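Local structure of probable transcriptional regulator, LysR family protein (Rhodococcus sp., 2QL3) at residues Gln43-Glu51 and Ala58-Trp69. The protein probably regulates transcription by binding DNA as a LysR-family protein, of which this is the C-terminal substrate-binding domain. Sequence-based numbering, arbitrary orientation.
Sequences QNRLRTQLE and AIVYDLDLSPEW. With PO4 (phosphate ion), chain O; PO4 (phosphate ion), chain Q.
Gln43 and Asp64 meet through water: with CG anti to the backbone N (chi1 169°), the extended Gln43 side chain brings OE1 to two waters, one donating to Asp64 OD2, the other, weakly held by Gln43, to Asp64 O. At this helix start, Asn44 N donates an almost straight hydrogen bond (2.9 Å) to O1 of a phosphate probably from the crystallisation liquor. Leu46 points inward, its CD2 3.9 Å from Val60 CG1 and also against Ala58 CB. Arg47 meets the Trp69 indole at its edge, CA 3.6 Å from CZ2, while its NH1 donates a hydrogen bond (2.8 Å) to Asn44 OD1 from above that carbonyl plane. Leu50 CD2 sits over the centre of the six-membered ring of Trp69, a CH-pi contact 3.4 Å from the centroid; Ser66 OG lies over the opposite face, nearer the rim. Replacing Trp69 with an alanine would probably open a gap beneath Leu50 and leave Arg47 without its apolar neighbour. Glu51 OE2 comes 3.5 Å from Glu68 OE1, a like-charge approach. Helix 43-51 runs roughly antiparallel to strand 57-61 (142° between the short axes), which lies between parallel strand 5-11 and antiparallel strand 182-189, whose His189 ring meets Trp69.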
loop_
_atom_site.group_PDB
_atom_site.type_symbol
_atom_site.label_atom_id
_atom_site.label_comp_id
_atom_site.label_asym_id
_atom_site.label_seq_id
_atom_site.Cartn_x
_atom_site.Cartn_y
_atom_site.Cartn_z
ATOM N N GLN A 43 0.221 -8.386 -11.586
ATOM C CA GLN A 43 1.077 -8.750 -12.695
ATOM C C GLN A 43 0.355 -9.236 -13.965
ATOM O O GLN A 43 0.539 -8.655 -15.017
ATOM C CB GLN A 43 2.088 -9.761 -12.213
ATOM C CG GLN A 43 2.874 -10.427 -13.298
ATOM C CD GLN A 43 3.803 -11.493 -12.747
ATOM O OE1 GLN A 43 5.012 -11.353 -12.861
ATOM N NE2 GLN A 43 3.237 -12.585 -12.178
ATOM N N ASN A 44 -0.432 -10.312 -13.884
ATOM C CA ASN A 44 -1.177 -10.772 -15.086
ATOM C C ASN A 44 -2.210 -9.786 -15.617
ATOM O O ASN A 44 -2.424 -9.698 -16.825
ATOM C CB ASN A 44 -1.835 -12.134 -14.880
ATOM C CG ASN A 44 -0.827 -13.208 -14.420
ATOM O OD1 ASN A 44 0.373 -12.974 -14.442
ATOM N ND2 ASN A 44 -1.312 -14.383 -14.057
ATOM N N ARG A 45 -2.874 -9.087 -14.719
ATOM C CA ARG A 45 -3.953 -8.231 -15.114
ATOM C C ARG A 45 -3.373 -7.094 -15.907
ATOM O O ARG A 45 -3.922 -6.757 -16.970
ATOM C CB ARG A 45 -4.816 -7.776 -13.906
ATOM C CG ARG A 45 -5.611 -8.920 -13.250
ATOM C CD ARG A 45 -6.364 -8.467 -11.943
ATOM N NE ARG A 45 -7.023 -7.163 -12.119
ATOM C CZ ARG A 45 -8.343 -6.972 -12.229
ATOM N NH1 ARG A 45 -8.816 -5.757 -12.450
ATOM N NH2 ARG A 45 -9.186 -7.993 -12.148
ATOM N N LEU A 46 -2.228 -6.550 -15.492
ATOM C CA LEU A 46 -1.581 -5.418 -16.273
ATOM C C LEU A 46 -1.149 -5.930 -17.662
ATOM O O LEU A 46 -1.358 -5.281 -18.689
ATOM C CB LEU A 46 -0.361 -4.837 -15.532
ATOM C CG LEU A 46 -0.118 -3.302 -15.727
ATOM C CD1 LEU A 46 -1.245 -2.593 -15.001
ATOM C CD2 LEU A 46 1.179 -2.820 -15.180
ATOM N N ARG A 47 -0.600 -7.144 -17.708
ATOM C CA ARG A 47 -0.152 -7.732 -18.988
ATOM C C ARG A 47 -1.339 -7.935 -19.947
ATOM O O ARG A 47 -1.278 -7.646 -21.158
ATOM C CB ARG A 47 0.577 -9.070 -18.695
ATOM C CG ARG A 47 0.813 -9.970 -19.915
ATOM C CD ARG A 47 1.625 -11.244 -19.529
ATOM N NE ARG A 47 0.700 -12.335 -19.255
ATOM C CZ ARG A 47 0.561 -12.962 -18.111
ATOM N NH1 ARG A 47 1.398 -12.691 -17.064
ATOM N NH2 ARG A 47 -0.377 -13.928 -18.042
ATOM N N THR A 48 -2.414 -8.455 -19.371
ATOM C CA THR A 48 -3.677 -8.684 -20.028
ATOM C C THR A 48 -4.317 -7.395 -20.575
ATOM O O THR A 48 -4.810 -7.371 -21.693
ATOM C CB THR A 48 -4.602 -9.391 -18.995
ATOM O OG1 THR A 48 -4.345 -10.795 -19.126
ATOM C CG2 THR A 48 -6.049 -9.122 -19.267
ATOM N N GLN A 49 -4.294 -6.337 -19.782
ATOM C CA GLN A 49 -4.760 -5.028 -20.224
ATOM C C GLN A 49 -3.887 -4.466 -21.344
ATOM O O GLN A 49 -4.417 -4.045 -22.407
ATOM C CB GLN A 49 -4.916 -4.075 -19.004
ATOM C CG GLN A 49 -6.076 -4.527 -18.131
ATOM C CD GLN A 49 -6.048 -4.014 -16.665
ATOM O OE1 GLN A 49 -6.570 -4.682 -15.755
ATOM N NE2 GLN A 49 -5.492 -2.840 -16.454
ATOM N N LEU A 50 -2.570 -4.501 -21.165
ATOM C CA LEU A 50 -1.639 -4.078 -22.231
ATOM C C LEU A 50 -1.810 -4.858 -23.552
ATOM O O LEU A 50 -1.833 -4.269 -24.636
ATOM C CB LEU A 50 -0.175 -4.123 -21.776
ATOM C CG LEU A 50 0.860 -3.250 -22.552
ATOM C CD1 LEU A 50 0.661 -1.761 -22.374
ATOM C CD2 LEU A 50 2.288 -3.546 -22.097
ATOM N N GLU A 51 -1.931 -6.180 -23.484
ATOM C CA GLU A 51 -2.169 -6.976 -24.709
ATOM C C GLU A 51 -3.446 -6.550 -25.418
ATOM O O GLU A 51 -3.490 -6.549 -26.656
ATOM C CB GLU A 51 -2.235 -8.498 -24.461
ATOM C CG GLU A 51 -0.918 -9.173 -24.108
ATOM C CD GLU A 51 -0.001 -9.416 -25.292
ATOM O OE1 GLU A 51 -0.484 -9.604 -26.455
ATOM O OE2 GLU A 51 1.246 -9.420 -25.037
ATOM N N ALA A 58 3.099 0.789 -19.804
ATOM C CA ALA A 58 3.172 0.261 -18.436
ATOM C C ALA A 58 4.532 0.673 -17.840
ATOM O O ALA A 58 5.583 0.692 -18.556
ATOM C CB ALA A 58 3.045 -1.275 -18.488
ATOM N N ILE A 59 4.519 1.025 -16.561
ATOM C CA ILE A 59 5.721 1.225 -15.799
ATOM C C ILE A 59 5.863 -0.007 -14.925
ATOM O O ILE A 59 5.016 -0.278 -14.076
ATOM C CB ILE A 59 5.646 2.455 -14.893
ATOM C CG1 ILE A 59 5.283 3.722 -15.718
ATOM C CG2 ILE A 59 6.940 2.621 -14.094
ATOM C CD1 ILE A 59 6.218 4.044 -16.834
ATOM N N VAL A 60 6.924 -0.787 -15.157
ATOM C CA VAL A 60 7.050 -2.098 -14.509
ATOM C C VAL A 60 8.481 -2.432 -14.128
ATOM O O VAL A 60 9.423 -1.854 -14.661
ATOM C CB VAL A 60 6.504 -3.276 -15.407
ATOM C CG1 VAL A 60 5.030 -3.206 -15.509
ATOM C CG2 VAL A 60 7.128 -3.273 -16.801
ATOM N N TYR A 61 8.660 -3.387 -13.216
ATOM C CA TYR A 61 9.970 -3.995 -13.096
ATOM C C TYR A 61 10.234 -4.891 -14.290
ATOM O O TYR A 61 9.366 -5.636 -14.726
ATOM C CB TYR A 61 10.117 -4.833 -11.831
ATOM C CG TYR A 61 9.755 -4.193 -10.516
ATOM C CD1 TYR A 61 10.546 -3.195 -9.953
ATOM C CD2 TYR A 61 8.660 -4.655 -9.788
ATOM C CE1 TYR A 61 10.252 -2.667 -8.695
ATOM C CE2 TYR A 61 8.327 -4.091 -8.541
ATOM C CZ TYR A 61 9.141 -3.101 -8.002
ATOM O OH TYR A 61 8.852 -2.550 -6.761
ATOM N N ASP A 62 11.458 -4.867 -14.807
ATOM C CA ASP A 62 11.828 -5.763 -15.904
ATOM C C ASP A 62 12.211 -7.095 -15.282
ATOM O O ASP A 62 13.412 -7.413 -15.134
ATOM C CB ASP A 62 12.995 -5.152 -16.676
ATOM C CG ASP A 62 13.392 -5.933 -17.925
ATOM O OD1 ASP A 62 12.679 -6.852 -18.423
ATOM O OD2 ASP A 62 14.481 -5.607 -18.401
ATOM N N LEU A 63 11.176 -7.828 -14.853
ATOM C CA LEU A 63 11.220 -9.215 -14.368
ATOM C C LEU A 63 10.058 -9.996 -15.000
ATOM O O LEU A 63 8.884 -9.577 -14.933
ATOM C CB LEU A 63 11.100 -9.293 -12.819
ATOM C CG LEU A 63 12.166 -8.597 -11.983
ATOM C CD1 LEU A 63 11.803 -8.512 -10.549
ATOM C CD2 LEU A 63 13.518 -9.298 -12.150
ATOM N N ASP A 64 10.394 -11.108 -15.656
ATOM C CA ASP A 64 9.379 -12.032 -16.211
ATOM C C ASP A 64 8.422 -11.370 -17.252
ATOM O O ASP A 64 7.241 -11.688 -17.301
ATOM C CB ASP A 64 8.538 -12.687 -15.057
ATOM C CG ASP A 64 9.405 -13.326 -13.896
ATOM O OD1 ASP A 64 10.409 -13.982 -14.193
ATOM O OD2 ASP A 64 9.027 -13.230 -12.674
ATOM N N LEU A 65 8.913 -10.425 -18.055
ATOM C CA LEU A 65 8.058 -9.686 -18.983
ATOM C C LEU A 65 7.992 -10.477 -20.293
ATOM O O LEU A 65 8.928 -11.187 -20.595
ATOM C CB LEU A 65 8.636 -8.273 -19.231
ATOM C CG LEU A 65 8.789 -7.326 -18.028
ATOM C CD1 LEU A 65 9.319 -5.958 -18.474
ATOM C CD2 LEU A 65 7.482 -7.187 -17.224
ATOM N N SER A 66 6.929 -10.368 -21.083
ATOM C CA SER A 66 7.002 -10.954 -22.424
ATOM C C SER A 66 8.101 -10.319 -23.244
ATOM O O SER A 66 8.331 -9.109 -23.178
ATOM C CB SER A 66 5.731 -10.816 -23.262
ATOM O OG SER A 66 4.800 -10.023 -22.575
ATOM N N PRO A 67 8.763 -11.154 -24.052
ATOM C CA PRO A 67 9.564 -10.653 -25.168
ATOM C C PRO A 67 8.783 -9.805 -26.168
ATOM O O PRO A 67 9.426 -9.158 -26.983
ATOM C CB PRO A 67 10.065 -11.944 -25.854
ATOM C CG PRO A 67 10.058 -12.955 -24.802
ATOM C CD PRO A 67 8.846 -12.630 -23.938
ATOM N N GLU A 68 7.442 -9.804 -26.130
ATOM C CA GLU A 68 6.634 -9.010 -27.093
ATOM C C GLU A 68 6.670 -7.490 -26.757
ATOM O O GLU A 68 6.194 -6.664 -27.543
ATOM C CB GLU A 68 5.162 -9.506 -27.155
ATOM C CG GLU A 68 4.857 -10.838 -27.992
ATOM C CD GLU A 68 3.376 -10.940 -28.513
ATOM O OE1 GLU A 68 2.427 -11.325 -27.749
ATOM O OE2 GLU A 68 3.151 -10.675 -29.727
ATOM N N TRP A 69 7.206 -7.151 -25.570
ATOM C CA TRP A 69 7.231 -5.794 -25.037
ATOM C C TRP A 69 8.556 -5.111 -25.288
ATOM O O TRP A 69 9.608 -5.631 -24.992
ATOM C CB TRP A 69 6.957 -5.824 -23.524
ATOM C CG TRP A 69 5.501 -6.251 -23.167
ATOM C CD1 TRP A 69 4.564 -6.845 -24.001
ATOM C CD2 TRP A 69 4.893 -6.178 -21.875
ATOM N NE1 TRP A 69 3.412 -7.125 -23.303
ATOM C CE2 TRP A 69 3.572 -6.707 -22.000
ATOM C CE3 TRP A 69 5.320 -5.703 -20.632
ATOM C CZ2 TRP A 69 2.686 -6.755 -20.921
ATOM C CZ3 TRP A 69 4.430 -5.724 -19.558
ATOM C CH2 TRP A 69 3.132 -6.274 -19.705
HETATM P P PO4 O . -2.373 -11.671 -11.052
HETATM O O1 PO4 O . -0.942 -11.791 -11.500
HETATM O O2 PO4 O . -3.007 -10.400 -11.646
HETATM O O3 PO4 O . -3.269 -12.755 -11.535
HETATM O O4 PO4 O . -2.399 -11.567 -9.512
HETATM P P PO4 Q . -12.461 -6.011 -13.740
HETATM O O1 PO4 Q . -11.384 -6.002 -14.814
HETATM O O2 PO4 Q . -13.785 -5.553 -14.341
HETATM O O3 PO4 Q . -12.612 -7.422 -13.199
HETATM O O4 PO4 Q . -12.063 -5.078 -12.607
HETATM O O HOH W 1 6.663 -13.485 -11.162
HETATM O O HOH W 2 5.186 -12.909 -15.765
#